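Local coordinates for adenylyltransferase thiF (Escherichia coli, PDB 1ZUD), which adenylates the C-terminal glycine carboxylate of the sulfur carrier protein ThiS with ATP, activating it for sulfur transfer in thiamin biosynthesis, at residues A58-V63 and Q104-G109; I147-V152 and T199-E204; G156-L161 and E218-D223. All blocks are in the same frame, centred on the assembly; numbering follows the deposited sequence.

Contact 1: residues A58-V63 and Q104-G109; sequences ADDDDV and QQRLTG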
# COMPACT_ATOMS: atom_id res chain seq x y z
N ALA C 58 13.64 -15.73 -7.25
CA ALA C 58 13.43 -17.18 -7.21
C ALA C 58 11.94 -17.52 -7.30
O ALA C 58 11.12 -16.95 -6.56
CB ALA C 58 14.04 -17.74 -5.86
N ASP C 59 11.58 -18.41 -8.22
CA ASP C 59 10.18 -18.85 -8.31
C ASP C 59 10.19 -20.14 -9.15
O ASP C 59 11.00 -20.27 -10.05
CB ASP C 59 9.29 -17.78 -8.98
CG ASP C 59 7.75 -18.05 -8.82
OD1 ASP C 59 7.07 -17.51 -7.89
OD2 ASP C 59 7.20 -18.83 -9.65
N ASP C 60 9.31 -21.08 -8.83
CA ASP C 60 9.28 -22.30 -9.60
C ASP C 60 8.09 -22.40 -10.57
O ASP C 60 7.91 -23.45 -11.15
CB ASP C 60 9.26 -23.51 -8.67
CG ASP C 60 7.95 -23.62 -7.89
OD1 ASP C 60 7.15 -22.65 -7.84
OD2 ASP C 60 7.72 -24.70 -7.30
N ASP C 61 7.31 -21.33 -10.77
CA ASP C 61 6.13 -21.40 -11.65
C ASP C 61 6.36 -20.86 -13.06
O ASP C 61 7.36 -20.26 -13.31
CB ASP C 61 4.99 -20.61 -11.04
CG ASP C 61 4.40 -21.27 -9.80
OD1 ASP C 61 4.30 -20.59 -8.76
OD2 ASP C 61 4.04 -22.47 -9.88
N ASP C 62 5.40 -21.11 -13.96
CA ASP C 62 5.39 -20.58 -15.33
C ASP C 62 4.21 -19.56 -15.33
O ASP C 62 3.28 -19.68 -14.54
CB ASP C 62 5.10 -21.69 -16.37
CG ASP C 62 6.32 -22.64 -16.59
OD1 ASP C 62 7.49 -22.24 -16.39
OD2 ASP C 62 6.10 -23.82 -16.97
N VAL C 63 4.24 -18.57 -16.20
CA VAL C 63 3.15 -17.62 -16.23
C VAL C 63 1.84 -18.28 -16.72
O VAL C 63 1.83 -19.05 -17.68
CB VAL C 63 3.51 -16.41 -17.12
CG1 VAL C 63 2.34 -15.42 -17.15
CG2 VAL C 63 4.86 -15.75 -16.57
N GLN C 104 15.10 -20.47 -11.17
CA GLN C 104 13.81 -21.11 -11.43
C GLN C 104 13.77 -22.36 -10.54
O GLN C 104 14.06 -23.47 -10.98
CB GLN C 104 13.67 -21.50 -12.90
CG GLN C 104 12.28 -22.03 -13.28
CD GLN C 104 11.17 -20.97 -13.18
OE1 GLN C 104 11.41 -19.75 -13.17
NE2 GLN C 104 9.94 -21.45 -13.12
N GLN C 105 13.45 -22.17 -9.27
CA GLN C 105 13.41 -23.32 -8.42
C GLN C 105 12.63 -22.99 -7.15
O GLN C 105 12.31 -21.81 -6.88
CB GLN C 105 14.86 -23.81 -8.16
CG GLN C 105 15.65 -22.89 -7.26
CD GLN C 105 17.09 -23.33 -7.06
OE1 GLN C 105 17.99 -22.85 -7.73
NE2 GLN C 105 17.31 -24.26 -6.12
N ARG C 106 12.28 -24.04 -6.40
CA ARG C 106 11.57 -23.92 -5.13
C ARG C 106 12.75 -24.04 -4.20
O ARG C 106 13.27 -25.14 -3.99
CB ARG C 106 10.60 -25.10 -4.90
CG ARG C 106 9.84 -25.04 -3.55
CD ARG C 106 8.80 -26.15 -3.44
NE ARG C 106 8.09 -26.18 -2.16
CZ ARG C 106 8.58 -26.65 -1.01
NH1 ARG C 106 9.82 -27.15 -0.96
NH2 ARG C 106 7.83 -26.64 0.09
N LEU C 107 13.18 -22.91 -3.68
CA LEU C 107 14.37 -22.86 -2.85
C LEU C 107 14.15 -23.58 -1.58
O LEU C 107 13.23 -23.25 -0.84
CB LEU C 107 14.74 -21.42 -2.50
CG LEU C 107 15.45 -20.56 -3.54
CD1 LEU C 107 15.68 -19.15 -2.98
CD2 LEU C 107 16.79 -21.23 -3.91
N THR C 108 15.01 -24.55 -1.31
CA THR C 108 14.91 -25.29 -0.08
C THR C 108 16.29 -25.86 0.28
O THR C 108 17.21 -25.94 -0.55
CB THR C 108 13.85 -26.44 -0.22
OG1 THR C 108 13.72 -27.10 1.04
CG2 THR C 108 14.29 -27.47 -1.28
N GLY C 109 16.41 -26.28 1.53
CA GLY C 109 17.65 -26.86 1.98
C GLY C 109 18.90 -26.06 1.71
O GLY C 109 18.95 -24.84 1.95
O HOH W 1 7.70 -24.04 -13.66
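In the ATP pocket of this adenylyltransferase, Asp59 and Leu107, both ATP-binding residues, sit on two neighbouring loops that touch through Gln104 and the backbone of Asp59 to Asp61. The amide of Gln104 carries the polar part. Its CG stands anti to the backbone N (chi1 -173°) and the chain then bends at chi2 (65°), which folds the amide back over the turn of the other loop. There NE2 donates to Asp61 O at 2.8 Å; the acceptor lies almost in the amide plane, whereas the donor approaches 48° out of the carbonyl plane of Asp61. At the other end of the amide, Gln104 OE1 accepts a hydrogen bond from Ser84 OG, so both ends help to set its rotation. A water donates to Asp60 O at 2.6 Å and adds weak links to Asp62 OD1 and Gln104 NE2.

The fold explains the neighbourhood: these loops leave strands 54-58 and 99-103, adjacent parallel strands of a Rossmann-like sheet, at their C-terminal ends, where such folds bind nucleotides. Asp59 uses its two carboxylate oxygens separately. OD2 closes an Asx turn by accepting from Asp61 N at 2.7 Å, while OD1 is bonded to Leu36 N in the glycine-rich region. At the end of strand 54-58, Ala58 CB rests on Leu107 CD1 at 3.6 Å, and Leu107 also packs on helix 109-118. At the solvent side Asp60 and Arg106 run side by side, with Asp60 OD2 3.8 Å from Arg106 CB but 5.4 Å from Arg106 NE.

Contact 2: residues I147-V152 and T199-E204; sequences ITASAV and TLQALE
Ile147 and Gln201 bury the most surface here, 88 and 85 Å² respectively, and with Ala149 and Glu204 they seat helix 191-210 on strand 146-152 of the central Rossmann-like sheet. The two segments run nearly antiparallel, at 169°, with axes 8.6 Å apart, a close spacing, consistent with the small Ala149 facing the helix. Both Ile147 and Ala149 direct their CB atoms at the helix, whereas the intervening Thr148 turns to the other face and bonds Asp124 through OG1.

Ile147 divides its contacts between two branches. CG2 lies against the root of Gln201, 3.9 Å from Gln201 CA, while the other branch, extended at chi2, carries CD1 nearly one helical turn further on, to 3.8 Å from Glu204 CB. The Ile147 and Glu204 side chains cross at roughly a right angle, and Glu204 then bends away at chi2. Its OE1 forms salt bridges with Arg220 and Lys207 and a hydrogen bond with Ser227 of the second subunit, a bond within the dimer interface, where Leu200 and Leu203 also pack on Phe222 of that subunit.

Gln201 instead slides past Ile147 in the opposite direction. Its aliphatic part and amide carbon cover the Ala149 methyl, with Gln201 CD 3.5 Å from Ala149 CB. Further along the strand, Ser150 OG bonds Ile63 O of the ThiS chain, so the same strand supports the helix and meets the protein substrate. The buried amide nitrogen of Gln201 also bonds Asp124 O, tying the helix to two neighbouring strands. Across the contact Gln201 NE2 donates to Ile147 O at 3.1 Å, with the acceptor only 2° from the amide plane but the donor 51° out of the carbonyl plane.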
# COMPACT_ATOMS: atom_id res chain seq x y z
N ILE C 147 11.82 -9.72 5.54
CA ILE C 147 10.62 -8.88 5.41
C ILE C 147 9.59 -9.79 4.82
O ILE C 147 9.70 -10.24 3.68
CB ILE C 147 10.90 -7.63 4.51
CG1 ILE C 147 12.01 -6.79 5.16
CG2 ILE C 147 9.63 -6.79 4.34
CD1 ILE C 147 12.62 -5.67 4.27
N THR C 148 8.53 -10.04 5.57
CA THR C 148 7.54 -10.98 5.09
C THR C 148 6.17 -10.39 5.00
O THR C 148 5.78 -9.59 5.83
CB THR C 148 7.49 -12.27 6.05
OG1 THR C 148 6.48 -13.18 5.58
CG2 THR C 148 7.15 -11.87 7.51
N ALA C 149 5.40 -10.83 4.01
CA ALA C 149 4.03 -10.31 3.86
C ALA C 149 3.13 -11.36 3.24
O ALA C 149 3.61 -12.32 2.69
CB ALA C 149 4.04 -9.02 2.99
N SER C 150 1.82 -11.19 3.38
CA SER C 150 0.87 -12.13 2.82
C SER C 150 -0.42 -11.34 2.53
O SER C 150 -0.63 -10.19 3.02
CB SER C 150 0.58 -13.26 3.84
OG SER C 150 0.11 -12.69 5.05
N ALA C 151 -1.29 -11.94 1.72
CA ALA C 151 -2.56 -11.29 1.44
C ALA C 151 -3.52 -12.33 0.91
O ALA C 151 -3.07 -13.27 0.27
CB ALA C 151 -2.37 -10.15 0.39
N VAL C 152 -4.82 -12.16 1.18
CA VAL C 152 -5.85 -13.06 0.67
C VAL C 152 -7.12 -12.25 0.76
O VAL C 152 -7.28 -11.47 1.69
CB VAL C 152 -5.97 -14.44 1.50
CG1 VAL C 152 -6.61 -14.24 2.86
CG2 VAL C 152 -6.81 -15.44 0.71
N THR C 199 4.43 -3.93 -2.41
CA THR C 199 5.09 -2.62 -2.57
C THR C 199 5.62 -2.17 -1.19
O THR C 199 6.72 -1.57 -1.09
CB THR C 199 4.08 -1.57 -3.14
OG1 THR C 199 3.61 -2.07 -4.38
CG2 THR C 199 4.76 -0.20 -3.40
N LEU C 200 4.84 -2.43 -0.14
CA LEU C 200 5.31 -2.06 1.22
C LEU C 200 6.55 -2.87 1.62
O LEU C 200 7.40 -2.36 2.32
CB LEU C 200 4.20 -2.28 2.25
CG LEU C 200 3.13 -1.20 2.12
CD1 LEU C 200 1.90 -1.60 3.00
CD2 LEU C 200 3.74 0.17 2.44
N GLN C 201 6.64 -4.13 1.19
CA GLN C 201 7.85 -4.91 1.41
C GLN C 201 9.04 -4.19 0.75
O GLN C 201 10.09 -4.11 1.34
CB GLN C 201 7.73 -6.30 0.78
CG GLN C 201 6.82 -7.20 1.56
CD GLN C 201 6.80 -8.57 0.95
OE1 GLN C 201 6.06 -8.80 -0.00
NE2 GLN C 201 7.62 -9.49 1.48
N ALA C 202 8.89 -3.71 -0.49
CA ALA C 202 10.00 -2.97 -1.13
C ALA C 202 10.41 -1.73 -0.30
O ALA C 202 11.60 -1.42 -0.13
CB ALA C 202 9.56 -2.49 -2.63
N LEU C 203 9.42 -0.98 0.15
CA LEU C 203 9.65 0.19 0.97
C LEU C 203 10.51 -0.20 2.21
O LEU C 203 11.48 0.49 2.54
CB LEU C 203 8.32 0.76 1.51
CG LEU C 203 8.16 2.30 1.65
CD1 LEU C 203 7.10 2.59 2.72
CD2 LEU C 203 9.45 3.10 1.89
N GLU C 204 10.12 -1.26 2.90
CA GLU C 204 10.87 -1.66 4.13
C GLU C 204 12.32 -2.03 3.74
O GLU C 204 13.28 -1.76 4.46
CB GLU C 204 10.12 -2.85 4.79
CG GLU C 204 8.76 -2.42 5.41
CD GLU C 204 8.89 -1.22 6.34
OE1 GLU C 204 7.99 -0.34 6.40
OE2 GLU C 204 9.94 -1.14 7.03

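Contact 3: residues G156-L161 and E218-D223; sequences GQLMVL and ELRLFD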
# COMPACT_ATOMS: atom_id res chain seq x y z
N GLY C 156 -4.35 -8.15 4.36
CA GLY C 156 -2.90 -8.26 4.22
C GLY C 156 -2.21 -8.26 5.58
O GLY C 156 -2.79 -7.71 6.52
N GLN C 157 -1.03 -8.89 5.67
CA GLN C 157 -0.22 -8.95 6.88
C GLN C 157 1.21 -8.67 6.48
O GLN C 157 1.66 -9.16 5.47
CB GLN C 157 -0.31 -10.36 7.54
CG GLN C 157 -1.78 -10.74 7.85
CD GLN C 157 -1.96 -12.12 8.57
OE1 GLN C 157 -1.10 -12.98 8.48
NE2 GLN C 157 -3.10 -12.30 9.24
N LEU C 158 1.93 -7.90 7.29
CA LEU C 158 3.33 -7.59 6.98
C LEU C 158 4.16 -7.47 8.31
O LEU C 158 3.66 -6.95 9.30
CB LEU C 158 3.37 -6.25 6.24
CG LEU C 158 4.70 -5.53 6.13
CD1 LEU C 158 5.58 -6.29 5.18
CD2 LEU C 158 4.46 -4.08 5.62
N MET C 159 5.41 -7.95 8.31
CA MET C 159 6.30 -7.80 9.47
C MET C 159 7.72 -7.70 8.98
O MET C 159 8.10 -8.42 8.02
CB MET C 159 6.32 -9.03 10.39
CG MET C 159 5.09 -9.76 10.60
SD MET C 159 5.60 -11.18 11.61
CE MET C 159 5.17 -12.44 10.52
N VAL C 160 8.51 -6.88 9.66
CA VAL C 160 9.96 -6.75 9.37
C VAL C 160 10.70 -7.41 10.57
O VAL C 160 10.57 -6.94 11.73
CB VAL C 160 10.42 -5.30 9.27
CG1 VAL C 160 11.92 -5.29 8.98
CG2 VAL C 160 9.63 -4.55 8.12
N LEU C 161 11.42 -8.50 10.32
CA LEU C 161 12.10 -9.21 11.42
C LEU C 161 13.59 -9.09 11.21
O LEU C 161 14.14 -9.48 10.15
CB LEU C 161 11.70 -10.68 11.43
CG LEU C 161 10.24 -10.99 11.31
CD1 LEU C 161 10.06 -12.46 10.90
CD2 LEU C 161 9.58 -10.69 12.61
N GLU C 218 7.05 -5.40 14.37
CA GLU C 218 5.69 -4.93 14.45
C GLU C 218 4.87 -5.70 13.40
O GLU C 218 5.29 -5.77 12.27
CB GLU C 218 5.81 -3.47 14.07
CG GLU C 218 4.73 -2.53 14.32
CD GLU C 218 5.22 -1.11 13.98
OE1 GLU C 218 5.65 -0.88 12.81
OE2 GLU C 218 5.18 -0.24 14.89
N LEU C 219 3.71 -6.25 13.76
CA LEU C 219 2.89 -6.93 12.78
C LEU C 219 1.88 -5.86 12.28
O LEU C 219 1.20 -5.23 13.08
CB LEU C 219 2.15 -8.13 13.40
CG LEU C 219 1.10 -8.78 12.49
CD1 LEU C 219 1.82 -9.42 11.29
CD2 LEU C 219 0.27 -9.82 13.28
N ARG C 220 1.86 -5.61 10.96
CA ARG C 220 0.96 -4.62 10.38
C ARG C 220 -0.15 -5.36 9.63
O ARG C 220 0.11 -6.20 8.79
CB ARG C 220 1.78 -3.69 9.49
CG ARG C 220 2.70 -2.82 10.35
CD ARG C 220 3.95 -2.34 9.62
NE ARG C 220 3.61 -1.53 8.44
CZ ARG C 220 4.50 -1.09 7.54
NH1 ARG C 220 5.80 -1.36 7.69
NH2 ARG C 220 4.07 -0.41 6.48
N LEU C 221 -1.39 -5.09 9.98
CA LEU C 221 -2.53 -5.79 9.38
C LEU C 221 -3.38 -4.79 8.60
O LEU C 221 -3.68 -3.68 9.06
CB LEU C 221 -3.40 -6.46 10.47
CG LEU C 221 -2.61 -7.36 11.49
CD1 LEU C 221 -3.58 -7.84 12.61
CD2 LEU C 221 -2.01 -8.58 10.81
N PHE C 222 -3.76 -5.19 7.40
CA PHE C 222 -4.55 -4.30 6.55
C PHE C 222 -5.90 -4.93 6.23
O PHE C 222 -5.97 -6.09 5.84
CB PHE C 222 -3.74 -4.05 5.24
CG PHE C 222 -4.47 -3.17 4.22
CD1 PHE C 222 -5.04 -1.96 4.60
CD2 PHE C 222 -4.54 -3.55 2.89
CE1 PHE C 222 -5.70 -1.12 3.69
CE2 PHE C 222 -5.20 -2.71 1.93
CZ PHE C 222 -5.77 -1.50 2.33
N ASP C 223 -6.99 -4.18 6.40
CA ASP C 223 -8.32 -4.67 5.97
C ASP C 223 -8.65 -3.70 4.76
O ASP C 223 -9.01 -2.55 4.98
CB ASP C 223 -9.37 -4.50 7.08
CG ASP C 223 -10.79 -4.91 6.63
OD1 ASP C 223 -11.10 -4.91 5.40
OD2 ASP C 223 -11.61 -5.20 7.53
O HOH W 2 7.55 -4.85 11.52
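With chi1 at -69° and a bend at chi3 (60°), Arg220 folds its guanidinium over Leu158, whose own CG lies anti to the backbone N (chi1 164°). Leu158 CD2 consequently sits over the centre of one guanidinium face, 3.6 Å from Arg220 CZ. The two residues form a hydrogen-bonded pair of antiparallel strands 155-161 and 218-223. Arg220 N meets Leu158 O at 2.8 Å, and Leu158 N returns the bond to Arg220 O. Gly156 and Phe222 make the same reciprocal pair, with Phe222 N 2.8 Å from Gly156 O. At the other end, past Leu158 and Arg220, a water bridges the strands, accepting from Val160 N and donating to Glu218 O at 2.6 Å.

On the sheet face of Gln157 and Met159, Leu221 CD2 packs 3.7 Å from Gln157 CG, the two side chains pointing the same way. Met159 CG and Leu219 CD1 are tight at 3.4 Å. The Gln157 amide reaches on to bond Gln61 O and Ile63 N of the ThiS chain. Arg220 NH1 engages Glu204, so its buried charge is probably balanced by that salt bridge while Leu158 shields one face.

Contacts 2 and 3 are joined, their centres 8 Å apart. Strands 146-152 and 155-161 are sheet neighbours, and Glu204 OE1 of contact 2 forms a salt bridge with Arg220 NH1 of contact 3 at 2.7 Å. Both also touch the ThiS chain and the second subunit, so this part of the fold, sheet and helix 191-210 together, faces both partner proteins. Contact 1 stands apart and touches no other chain of the assembly, its centre 19 Å from that of contact 2 and 24 Å from that of contact 3. It holds ATP-binding residues; the side chain of Gln201 in contact 2 is about 8 Å from Gly38, and that of Gln157 in contact 3 about 7 Å from that of Met129, both ATP-binding.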